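Local coordinates for protein glutathione S-transferase (Rhodospirillum rubrum F11, PDB 4O7H) that probably conjugates glutathione to electrophilic substrates as a dimeric glutathione S-transferase, with a thioredoxin-like N-terminal domain and a helical C-terminal domain, at residues R2-H7 / R14-A19; L59-T62 / A66-E69; V179-E182 / A187-W190. One frame throughout, in Å; residues are numbered along the deposited sequence.

Contact 1: residues R2-H7 / R14-A19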
ATOM      1  N   ARG A   2     -12.582   9.156  21.109  1.00 21.25           N
ATOM      2  CA  ARG A   2     -11.846   8.652  19.921  1.00 18.42           C
ATOM      3  C   ARG A   2     -10.870   7.584  20.325  1.00 16.04           C
ATOM      4  O   ARG A   2     -10.159   7.736  21.304  1.00 15.91           O
ATOM      5  CB  ARG A   2     -11.108   9.836  19.303  1.00 20.14           C
ATOM      6  CG  ARG A   2     -10.255   9.541  18.107  1.00 18.74           C
ATOM      7  CD  ARG A   2      -9.509  10.738  17.573  1.00 16.49           C
ATOM      8  NE  ARG A   2     -10.330  11.846  17.142  1.00 16.60           N
ATOM      9  CZ  ARG A   2     -10.388  13.055  17.715  1.00 16.35           C
ATOM     10  NH1 ARG A   2      -9.651  13.326  18.767  1.00 16.95           N
ATOM     11  NH2 ARG A   2     -11.146  13.984  17.192  1.00 15.61           N
ATOM     12  N   ARG A   3     -10.775   6.496  19.552  1.00 15.20           N
ATOM     13  CA  ARG A   3      -9.966   5.335  19.943  1.00 15.15           C
ATOM     14  C   ARG A   3      -9.201   4.791  18.756  1.00 14.26           C
ATOM     15  O   ARG A   3      -9.690   4.843  17.600  1.00 15.63           O
ATOM     16  CB  ARG A   3     -10.874   4.255  20.480  1.00 18.23           C
ATOM     17  CG  ARG A   3     -10.338   2.882  20.641  1.00 20.86           C
ATOM     18  CD  ARG A   3     -11.628   2.056  20.891  1.00 22.81           C
ATOM     19  NE  ARG A   3     -12.081   2.391  22.246  1.00 23.84           N
ATOM     20  CZ  ARG A   3     -12.651   1.533  23.055  1.00 24.41           C
ATOM     21  NH1 ARG A   3     -12.945   0.333  22.604  1.00 22.65           N
ATOM     22  NH2 ARG A   3     -12.904   1.873  24.306  1.00 24.80           N
ATOM     23  N   LEU A   4      -8.010   4.306  19.042  1.00 13.16           N
ATOM     24  CA  LEU A   4      -7.192   3.635  18.030  1.00 12.61           C
ATOM     25  C   LEU A   4      -6.862   2.217  18.484  1.00 12.22           C
ATOM     26  O   LEU A   4      -6.217   1.986  19.537  1.00 12.13           O
ATOM     27  CB  LEU A   4      -5.888   4.431  17.788  1.00 13.38           C
ATOM     28  CG  LEU A   4      -5.051   3.824  16.679  1.00 13.70           C
ATOM     29  CD1 LEU A   4      -5.701   4.125  15.346  1.00 13.42           C
ATOM     30  CD2 LEU A   4      -3.608   4.271  16.752  1.00 14.27           C
ATOM     31  N   TYR A   5      -7.309   1.249  17.710  1.00 10.85           N
ATOM     32  CA  TYR A   5      -6.883  -0.119  17.864  1.00 11.70           C
ATOM     33  C   TYR A   5      -5.514  -0.278  17.244  1.00 11.59           C
ATOM     34  O   TYR A   5      -5.302   0.036  16.032  1.00 11.33           O
ATOM     35  CB  TYR A   5      -7.897  -1.107  17.250  1.00 11.83           C
ATOM     36  CG  TYR A   5      -9.217  -1.178  17.988  1.00 12.89           C
ATOM     37  CD1 TYR A   5     -10.245  -0.289  17.702  1.00 13.36           C
ATOM     38  CD2 TYR A   5      -9.401  -2.089  19.009  1.00 14.95           C
ATOM     39  CE1 TYR A   5     -11.439  -0.318  18.385  1.00 14.71           C
ATOM     40  CE2 TYR A   5     -10.580  -2.125  19.709  1.00 14.97           C
ATOM     41  CZ  TYR A   5     -11.581  -1.239  19.411  1.00 14.80           C
ATOM     42  OH  TYR A   5     -12.805  -1.277  20.106  1.00 16.89           O
ATOM     43  N   HIS A   6      -4.570  -0.783  18.028  1.00 11.88           N
ATOM     44  CA  HIS A   6      -3.188  -0.831  17.573  1.00 11.61           C
ATOM     45  C   HIS A   6      -2.451  -2.032  18.188  1.00 12.49           C
ATOM     46  O   HIS A   6      -2.965  -2.711  19.097  1.00 13.22           O
ATOM     47  CB  HIS A   6      -2.455   0.470  17.947  1.00 12.84           C
ATOM     48  CG  HIS A   6      -1.944   0.494  19.353  1.00 12.98           C
ATOM     49  ND1 HIS A   6      -0.611   0.318  19.650  1.00 14.47           N
ATOM     50  CD2 HIS A   6      -2.577   0.686  20.531  1.00 14.59           C
ATOM     51  CE1 HIS A   6      -0.450   0.351  20.960  1.00 15.42           C
ATOM     52  NE2 HIS A   6      -1.626   0.586  21.521  1.00 15.04           N
ATOM     53  N   HIS A   7      -1.237  -2.244  17.748  1.00 12.03           N
ATOM     54  CA  HIS A   7      -0.281  -3.016  18.508  1.00 13.85           C
ATOM     55  C   HIS A   7       1.095  -2.526  18.200  1.00 12.86           C
ATOM     56  O   HIS A   7       1.340  -1.936  17.143  1.00 12.92           O
ATOM     57  CB  HIS A   7      -0.443  -4.524  18.382  1.00 16.84           C
ATOM     58  CG  HIS A   7      -0.207  -5.094  17.044  1.00 19.92           C
ATOM     59  ND1 HIS A   7       1.045  -5.203  16.482  1.00 23.25           N
ATOM     60  CD2 HIS A   7      -1.054  -5.713  16.182  1.00 20.63           C
ATOM     61  CE1 HIS A   7       0.962  -5.817  15.312  1.00 22.76           C
ATOM     62  NE2 HIS A   7      -0.302  -6.146  15.109  1.00 22.98           N
ATOM     63  N   ARG A  14       1.862   2.331  14.381  1.00  8.92           N
ATOM     64  CA  ARG A  14       2.781   3.326  14.922  1.00  8.80           C
ATOM     65  C   ARG A  14       2.618   4.632  14.199  1.00  9.52           C
ATOM     66  O   ARG A  14       2.555   5.708  14.823  1.00  9.00           O
ATOM     67  CB  ARG A  14       4.223   2.835  14.873  1.00  9.13           C
ATOM     68  CG  ARG A  14       4.576   1.717  15.860  1.00  9.25           C
ATOM     69  CD  ARG A  14       6.089   1.396  15.877  1.00  9.88           C
ATOM     70  NE  ARG A  14       6.324   0.465  16.979  1.00 11.68           N
ATOM     71  CZ  ARG A  14       7.346   0.505  17.825  1.00 11.96           C
ATOM     72  NH1 ARG A  14       8.348   1.337  17.653  1.00 12.02           N
ATOM     73  NH2 ARG A  14       7.342  -0.324  18.864  1.00 12.13           N
ATOM     74  N   LYS A  15       2.588   4.574  12.876  1.00  9.44           N
ATOM     75  CA  LYS A  15       2.419   5.787  12.081  1.00 10.33           C
ATOM     76  C   LYS A  15       1.179   6.579  12.443  1.00  9.31           C
ATOM     77  O   LYS A  15       1.212   7.797  12.581  1.00  8.53           O
ATOM     78  CB  LYS A  15       2.458   5.501  10.575  1.00 12.94           C
ATOM     79  CG  LYS A  15       1.823   6.647   9.783  1.00 15.64           C
ATOM     80  CD  LYS A  15       2.198   6.635   8.362  1.00 19.63           C
ATOM     81  CE  LYS A  15       1.695   5.442   7.662  1.00 19.15           C
ATOM     82  NZ  LYS A  15       2.086   5.615   6.241  1.00 21.54           N
ATOM     83  N   VAL A  16       0.041   5.904  12.603  1.00  8.34           N
ATOM     84  CA  VAL A  16      -1.176   6.596  12.958  1.00  8.49           C
ATOM     85  C   VAL A  16      -1.089   7.234  14.360  1.00  9.00           C
ATOM     86  O   VAL A  16      -1.514   8.364  14.558  1.00  9.15           O
ATOM     87  CB  VAL A  16      -2.395   5.672  12.796  1.00  8.40           C
ATOM     88  CG1 VAL A  16      -3.665   6.364  13.275  1.00  8.47           C
ATOM     89  CG2 VAL A  16      -2.629   5.292  11.318  1.00  9.03           C
ATOM     90  N   ARG A  17      -0.468   6.547  15.309  1.00  8.65           N
ATOM     91  CA  ARG A  17      -0.281   7.097  16.607  1.00  9.70           C
ATOM     92  C   ARG A  17       0.535   8.407  16.533  1.00  8.53           C
ATOM     93  O   ARG A  17       0.195   9.397  17.181  1.00  8.91           O
ATOM     94  CB  ARG A  17       0.451   6.147  17.566  1.00 10.88           C
ATOM     95  CG  ARG A  17      -0.327   4.898  17.911  1.00 11.13           C
ATOM     96  CD  ARG A  17       0.398   4.132  18.985  1.00 13.79           C
ATOM     97  NE  ARG A  17       0.182   4.772  20.293  1.00 14.12           N
ATOM     98  CZ  ARG A  17       0.700   4.279  21.424  1.00 14.39           C
ATOM     99  NH1 ARG A  17       1.480   3.211  21.386  1.00 16.15           N
ATOM    100  NH2 ARG A  17       0.387   4.828  22.597  1.00 16.68           N
ATOM    101  N   VAL A  18       1.633   8.376  15.802  1.00  8.76           N
ATOM    102  CA  VAL A  18       2.452   9.586  15.611  1.00  8.70           C
ATOM    103  C   VAL A  18       1.646  10.685  14.934  1.00  9.45           C
ATOM    104  O   VAL A  18       1.689  11.877  15.361  1.00  9.19           O
ATOM    105  CB  VAL A  18       3.768   9.271  14.897  1.00  8.90           C
ATOM    106  CG1 VAL A  18       4.536  10.578  14.590  1.00  8.71           C
ATOM    107  CG2 VAL A  18       4.606   8.265  15.684  1.00  9.50           C
ATOM    108  N   ALA A  19       0.878  10.330  13.906  1.00  8.77           N
ATOM    109  CA  ALA A  19       0.053  11.311  13.178  1.00  9.56           C
ATOM    110  C   ALA A  19      -1.004  11.971  14.082  1.00  9.73           C
ATOM    111  O   ALA A  19      -1.197  13.176  14.057  1.00 11.09           O
ATOM    112  CB  ALA A  19      -0.606  10.639  11.980  1.00  9.50           C
TER

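Contact 2: residues L59-T62 / A66-E69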
ATOM      1  N   LEU A  59     -17.852   6.394  13.890  1.00 17.10           N
ATOM      2  CA  LEU A  59     -17.323   6.285  12.522  1.00 17.02           C
ATOM      3  C   LEU A  59     -16.010   5.522  12.622  1.00 15.53           C
ATOM      4  O   LEU A  59     -15.148   5.906  13.373  1.00 14.92           O
ATOM      5  CB  LEU A  59     -17.124   7.657  11.875  1.00 17.49           C
ATOM      6  CG  LEU A  59     -16.542   7.589  10.471  1.00 18.87           C
ATOM      7  CD1 LEU A  59     -17.513   6.971   9.458  1.00 21.06           C
ATOM      8  CD2 LEU A  59     -16.086   8.968  10.027  1.00 21.36           C
ATOM      9  N   THR A  60     -15.886   4.462  11.840  1.00 14.94           N
ATOM     10  CA  THR A  60     -14.782   3.517  11.899  1.00 13.71           C
ATOM     11  C   THR A  60     -13.989   3.562  10.598  1.00 13.88           C
ATOM     12  O   THR A  60     -14.554   3.315   9.510  1.00 14.26           O
ATOM     13  CB  THR A  60     -15.332   2.116  12.086  1.00 14.47           C
ATOM     14  OG1 THR A  60     -16.049   2.066  13.320  1.00 14.68           O
ATOM     15  CG2 THR A  60     -14.236   1.104  12.156  1.00 15.10           C
ATOM     16  N   ILE A  61     -12.707   3.937  10.701  1.00 13.16           N
ATOM     17  CA  ILE A  61     -11.822   4.072   9.558  1.00 13.15           C
ATOM     18  C   ILE A  61     -10.733   3.017   9.677  1.00 13.45           C
ATOM     19  O   ILE A  61     -10.043   2.906  10.706  1.00 11.20           O
ATOM     20  CB  ILE A  61     -11.185   5.483   9.499  1.00 13.89           C
ATOM     21  CG1 ILE A  61     -12.240   6.599   9.761  1.00 16.16           C
ATOM     22  CG2 ILE A  61     -10.407   5.671   8.212  1.00 14.89           C
ATOM     23  CD1 ILE A  61     -13.339   6.702   8.748  1.00 18.31           C
ATOM     24  N   THR A  62     -10.606   2.217   8.618  1.00 13.42           N
ATOM     25  CA  THR A  62      -9.727   1.047   8.607  1.00 14.60           C
ATOM     26  C   THR A  62      -8.664   1.252   7.509  1.00 13.55           C
ATOM     27  O   THR A  62      -8.976   1.822   6.454  1.00 14.96           O
ATOM     28  CB  THR A  62     -10.612  -0.165   8.279  1.00 19.45           C
ATOM     29  OG1 THR A  62     -11.581  -0.369   9.333  1.00 23.14           O
ATOM     30  CG2 THR A  62      -9.836  -1.336   8.050  1.00 19.08           C
ATOM     31  N   ALA A  66      -5.857   4.846   4.506  1.00 10.10           N
ATOM     32  CA  ALA A  66      -7.177   5.431   4.604  1.00 10.05           C
ATOM     33  C   ALA A  66      -7.319   6.335   5.821  1.00  9.73           C
ATOM     34  O   ALA A  66      -7.889   7.425   5.750  1.00  9.52           O
ATOM     35  CB  ALA A  66      -8.233   4.352   4.688  1.00 10.15           C
ATOM     36  N   ILE A  67      -6.785   5.890   6.961  1.00  9.05           N
ATOM     37  CA  ILE A  67      -6.819   6.718   8.182  1.00  9.15           C
ATOM     38  C   ILE A  67      -6.025   8.008   7.996  1.00  9.26           C
ATOM     39  O   ILE A  67      -6.505   9.082   8.327  1.00 10.85           O
ATOM     40  CB  ILE A  67      -6.322   5.950   9.431  1.00  9.42           C
ATOM     41  CG1 ILE A  67      -7.300   4.811   9.774  1.00  9.67           C
ATOM     42  CG2 ILE A  67      -6.148   6.904  10.581  1.00  9.18           C
ATOM     43  CD1 ILE A  67      -6.693   3.797  10.731  1.00 10.34           C
ATOM     44  N   CYS A  68      -4.823   7.916   7.445  1.00 10.07           N
ATOM     45  CA  CYS A  68      -3.995   9.107   7.220  1.00 10.39           C
ATOM     46  C   CYS A  68      -4.643  10.105   6.288  1.00 11.64           C
ATOM     47  O   CYS A  68      -4.652  11.329   6.569  1.00 10.56           O
ATOM     48  CB  CYS A  68      -2.615   8.698   6.757  1.00 11.41           C
ATOM     49  SG  CYS A  68      -1.620   7.940   8.083  1.00 12.68           S
ATOM     50  N   GLU A  69      -5.267   9.623   5.223  1.00 10.23           N
ATOM     51  CA  GLU A  69      -5.914  10.544   4.291  1.00 10.87           C
ATOM     52  C   GLU A  69      -7.166  11.136   4.942  1.00 11.19           C
ATOM     53  O   GLU A  69      -7.432  12.332   4.787  1.00 13.11           O
ATOM     54  CB  GLU A  69      -6.276   9.838   3.006  1.00 11.45           C
ATOM     55  CG  GLU A  69      -5.088   9.332   2.218  1.00 11.42           C
ATOM     56  CD  GLU A  69      -4.283  10.450   1.592  1.00 13.07           C
ATOM     57  OE1 GLU A  69      -4.818  11.546   1.356  1.00 13.29           O
ATOM     58  OE2 GLU A  69      -3.101  10.186   1.357  1.00 18.82           O
TER

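Contact 3: residues V179-E182 / A187-W190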
ATOM      1  N   VAL A 179      19.537  -1.727  13.224  1.00 14.36           N
ATOM      2  CA  VAL A 179      19.870  -0.581  12.390  1.00 13.59           C
ATOM      3  C   VAL A 179      21.350  -0.221  12.510  1.00 13.47           C
ATOM      4  O   VAL A 179      21.806   0.094  13.608  1.00 14.21           O
ATOM      5  CB  VAL A 179      19.039   0.657  12.712  1.00 13.16           C
ATOM      6  CG1 VAL A 179      19.268   1.682  11.668  1.00 12.86           C
ATOM      7  CG2 VAL A 179      17.553   0.327  12.780  1.00 12.57           C
ATOM      8  N   PRO A 180      22.081  -0.201  11.377  1.00 13.02           N
ATOM      9  CA  PRO A 180      23.511   0.179  11.369  1.00 14.46           C
ATOM     10  C   PRO A 180      23.687   1.685  11.310  1.00 13.78           C
ATOM     11  O   PRO A 180      24.163   2.273  10.312  1.00 13.95           O
ATOM     12  CB  PRO A 180      24.020  -0.534  10.106  1.00 14.57           C
ATOM     13  CG  PRO A 180      22.859  -0.464   9.177  1.00 14.40           C
ATOM     14  CD  PRO A 180      21.641  -0.653  10.038  1.00 14.33           C
ATOM     15  N   TRP A 181      23.255   2.345  12.372  1.00 13.79           N
ATOM     16  CA  TRP A 181      23.171   3.786  12.403  1.00 14.21           C
ATOM     17  C   TRP A 181      24.504   4.468  12.067  1.00 15.69           C
ATOM     18  O   TRP A 181      24.538   5.469  11.350  1.00 15.70           O
ATOM     19  CB  TRP A 181      22.712   4.299  13.763  1.00 14.77           C
ATOM     20  CG  TRP A 181      21.296   3.991  14.135  1.00 13.05           C
ATOM     21  CD1 TRP A 181      20.884   3.232  15.157  1.00 13.76           C
ATOM     22  CD2 TRP A 181      20.106   4.464  13.473  1.00 13.24           C
ATOM     23  NE1 TRP A 181      19.504   3.186  15.195  1.00 14.11           N
ATOM     24  CE2 TRP A 181      19.003   3.953  14.189  1.00 12.80           C
ATOM     25  CE3 TRP A 181      19.879   5.279  12.379  1.00 12.28           C
ATOM     26  CZ2 TRP A 181      17.684   4.195  13.805  1.00 11.82           C
ATOM     27  CZ3 TRP A 181      18.554   5.551  12.008  1.00 13.22           C
ATOM     28  CH2 TRP A 181      17.486   5.008  12.736  1.00 12.38           C
ATOM     29  N   GLU A 182      25.594   3.952  12.607  1.00 16.53           N
ATOM     30  CA  GLU A 182      26.836   4.704  12.453  1.00 19.20           C
ATOM     31  C   GLU A 182      27.423   4.567  11.050  1.00 19.97           C
ATOM     32  O   GLU A 182      28.329   5.311  10.663  1.00 20.71           O
ATOM     33  CB  GLU A 182      27.830   4.294  13.528  1.00 19.56           C
ATOM     34  CG  GLU A 182      27.345   4.672  14.934  1.00 20.16           C
ATOM     35  CD  GLU A 182      27.431   6.153  15.267  1.00 23.68           C
ATOM     36  OE1 GLU A 182      27.686   7.019  14.386  1.00 25.88           O
ATOM     37  OE2 GLU A 182      27.269   6.490  16.453  1.00 28.66           O
ATOM     38  N   ALA A 187      21.359   9.978   7.981  1.00 13.42           N
ATOM     39  CA  ALA A 187      20.072   9.299   8.360  1.00 12.11           C
ATOM     40  C   ALA A 187      19.912   9.203   9.862  1.00 12.34           C
ATOM     41  O   ALA A 187      18.820   9.453  10.397  1.00 11.56           O
ATOM     42  CB  ALA A 187      19.959   7.889   7.775  1.00 11.65           C
ATOM     43  N   LYS A 188      21.005   8.880  10.560  1.00 12.64           N
ATOM     44  CA  LYS A 188      20.954   8.846  12.008  1.00 13.68           C
ATOM     45  C   LYS A 188      20.526  10.178  12.626  1.00 13.33           C
ATOM     46  O   LYS A 188      19.667  10.241  13.550  1.00 11.33           O
ATOM     47  CB  LYS A 188      22.338   8.451  12.544  1.00 13.65           C
ATOM     48  CG  LYS A 188      22.315   8.228  14.048  1.00 15.36           C
ATOM     49  CD  LYS A 188      23.701   8.000  14.628  1.00 17.68           C
ATOM     50  CE  LYS A 188      23.605   8.165  16.136  1.00 22.17           C
ATOM     51  NZ  LYS A 188      24.926   8.029  16.818  1.00 26.14           N
ATOM     52  N   GLU A 189      21.096  11.262  12.124  1.00 14.37           N
ATOM     53  CA  GLU A 189      20.738  12.582  12.623  1.00 15.23           C
ATOM     54  C   GLU A 189      19.284  12.927  12.378  1.00 13.45           C
ATOM     55  O   GLU A 189      18.658  13.519  13.212  1.00 13.55           O
ATOM     56  CB  GLU A 189      21.668  13.668  12.066  1.00 20.14           C
ATOM     57  CG  GLU A 189      23.023  13.646  12.787  1.00 25.15           C
ATOM     58  CD  GLU A 189      22.901  13.371  14.310  1.00 32.08           C
ATOM     59  OE1 GLU A 189      22.309  14.218  15.067  1.00 33.31           O
ATOM     60  OE2 GLU A 189      23.371  12.271  14.776  1.00 36.11           O
ATOM     61  N   TRP A 190      18.775  12.568  11.201  1.00 11.42           N
ATOM     62  CA  TRP A 190      17.380  12.793  10.870  1.00 11.24           C
ATOM     63  C   TRP A 190      16.476  12.001  11.802  1.00 10.84           C
ATOM     64  O   TRP A 190      15.485  12.521  12.330  1.00 11.32           O
ATOM     65  CB  TRP A 190      17.122  12.460   9.387  1.00 11.40           C
ATOM     66  CG  TRP A 190      15.626  12.144   9.120  1.00 11.09           C
ATOM     67  CD1 TRP A 190      14.659  13.008   8.854  1.00 11.50           C
ATOM     68  CD2 TRP A 190      15.022  10.850   9.114  1.00 11.35           C
ATOM     69  NE1 TRP A 190      13.460  12.370   8.658  1.00 11.09           N
ATOM     70  CE2 TRP A 190      13.660  11.026   8.844  1.00 10.93           C
ATOM     71  CE3 TRP A 190      15.506   9.572   9.342  1.00 11.35           C
ATOM     72  CZ2 TRP A 190      12.773   9.960   8.821  1.00 11.18           C
ATOM     73  CZ3 TRP A 190      14.639   8.516   9.346  1.00 11.39           C
ATOM     74  CH2 TRP A 190      13.280   8.707   9.064  1.00 10.19           C
TER

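Contact 1: residues R2-H7 / R14-A19
Arg-17 NH1 rests against the imidazole of His-6, 3.5 Å from CE1, while it forms a salt bridge to Glu-206. The contact is the first strand-helix packing of the beta-alpha-beta unit in the thioredoxin-like domain. Strand 3-6 and the 14-19 part of helix 11-22 run nearly antiparallel, 155° between their directions, with axes 9.4 Å apart. The bend of the arginine chain at chi3 (77°) turns the guanidinium so that one face looks on His-6 NE2, offset toward the rim. Ring and guanidinium planes are tilted 44° to each other. Arg-17 NE is held by Tyr-27 OH; the charged group is thus fixed from beyond the two segments. Nearer the start of the strand the contact is apolar. Leu-4 divides its two methyls: CD1 meets Val-16 CG1 at 3.7 Å, and CD2 presses on Arg-17 CG at 3.5 Å. The aliphatic part of the arginine thus extends the apolar packing of Leu-4 and Val-16. Arg-3 and Tyr-5 use the other face of the strand, where Arg-3 NH1 gives a 3.0 Å hydrogen bond to Tyr-5 OH. Arg-17 CD sits 4.0 Å above the plane of the His-6 ring, offset toward its rim.

Contact 2: residues L59-T62 / A66-E69
Ile-61, in the strand, makes the first touch on the helix with its CG2 methyl. That branch stands anti to the backbone N: chi1 of -45° sets CG1 beside the N and leaves CG2 facing the helix. CG2 packs 3.6 Å from Ile-67 CG1 and 4.3 Å from Ala-66 CB. The backbone joins in: Ile-67 CD1 lies 3.5 Å from Ile-61 O, while Ile-67 CG1 touches both that carbonyl and the CG2 methyl. At Thr-62 the side chain turns away from the helix, and the main chain makes the contact. Its O is 3.2 Å from Ala-66 CB, a close fit. Helix 64-74 starts right after the strand, and Asp-63 OD2 accepts a hydrogen bond from Ala-66 N. In glutathione S-transferases this turn commonly helps to bind the gamma-glutamyl end of glutathione, and its position here is consistent with that role. Within this chain strand 60-62 is the outermost on its side of the sheet, beside strand 52-54, to which Ile-61 is joined by backbone hydrogen bonding with Leu-53. Helix 64-74 packs on the sheet next to helix 11-22, with Ile-67 on Leu-53 and Val-16, and Ala-89 of the second subunit packs on Ile-61.

Contact 3: residues V179-E182 / A187-W190
A loop-to-helix turn in the all-helical C-terminal domain brings Trp-181 and Glu-182 against Lys-188. Pro-180 is the centre of an inverse gamma turn, and a short 3-10 segment begins right after it. Helix 185-195 then starts, and its early part faces the loop it came from. Lys-188 and Trp-181 share the bulk of the contact. The lysine's chi1 of -173° sends the chain out opposite the backbone N, and beyond CG it stays extended, so the methylenes run past Trp-181 and bring NZ to the carboxylate. Lys-188 CA meets the indole obliquely, 3.7 Å from Trp-181 CE3, and Lys-188 CD is 3.9 Å from Trp-181 CB. The indole has Val-179 CG1 over the centre of one face, 3.3 Å above its plane. Trp-181 also stacks with Tyr-191, and its NE1 is hydrogen-bonded to Asp-174. Glu-182 is bent at chi2 (-74°), which brings its carboxylate back to the lysine. The salt bridge is 2.8 Å from Lys-188 NZ to Glu-182 OE2, with NZ above the carboxylate plane, 59° out of it. The ammonium has further partners in Phe-222, whose O accepts a hydrogen bond and whose ring makes a cation-pi contact. Cut back to an alanine, the side chain would probably leave the Glu-182 carboxylate without its mate, open a gap beside Trp-181 and deprive the C-terminal Phe-222 of a partner. One lysine thus serves two purposes: its CG and CD lie along Trp-181 CB, and its charge joins an exposed carboxylate to the end of the chain.

From the N terminus, contact 1 closes first, folding helix 11-22 back on strand 3-6 across six residues, the last three already in the helix. Contact 2 closes next, over three residues between its segments, two of them already helical. Contact 3 comes last, over the turn into helix 185-195. The three follow in series, and none nests in or crosses another. Contacts 1 and 2 share the thioredoxin-like sheet and touch: Val-16 CG1 lies 3.7 Å from Ile-67 CG2, so their helices pack side by side. Contact 3 belongs to the helical domain, across the chain's centre, its centre about 25 Å from that of contact 1 and 31 Å from that of contact 2.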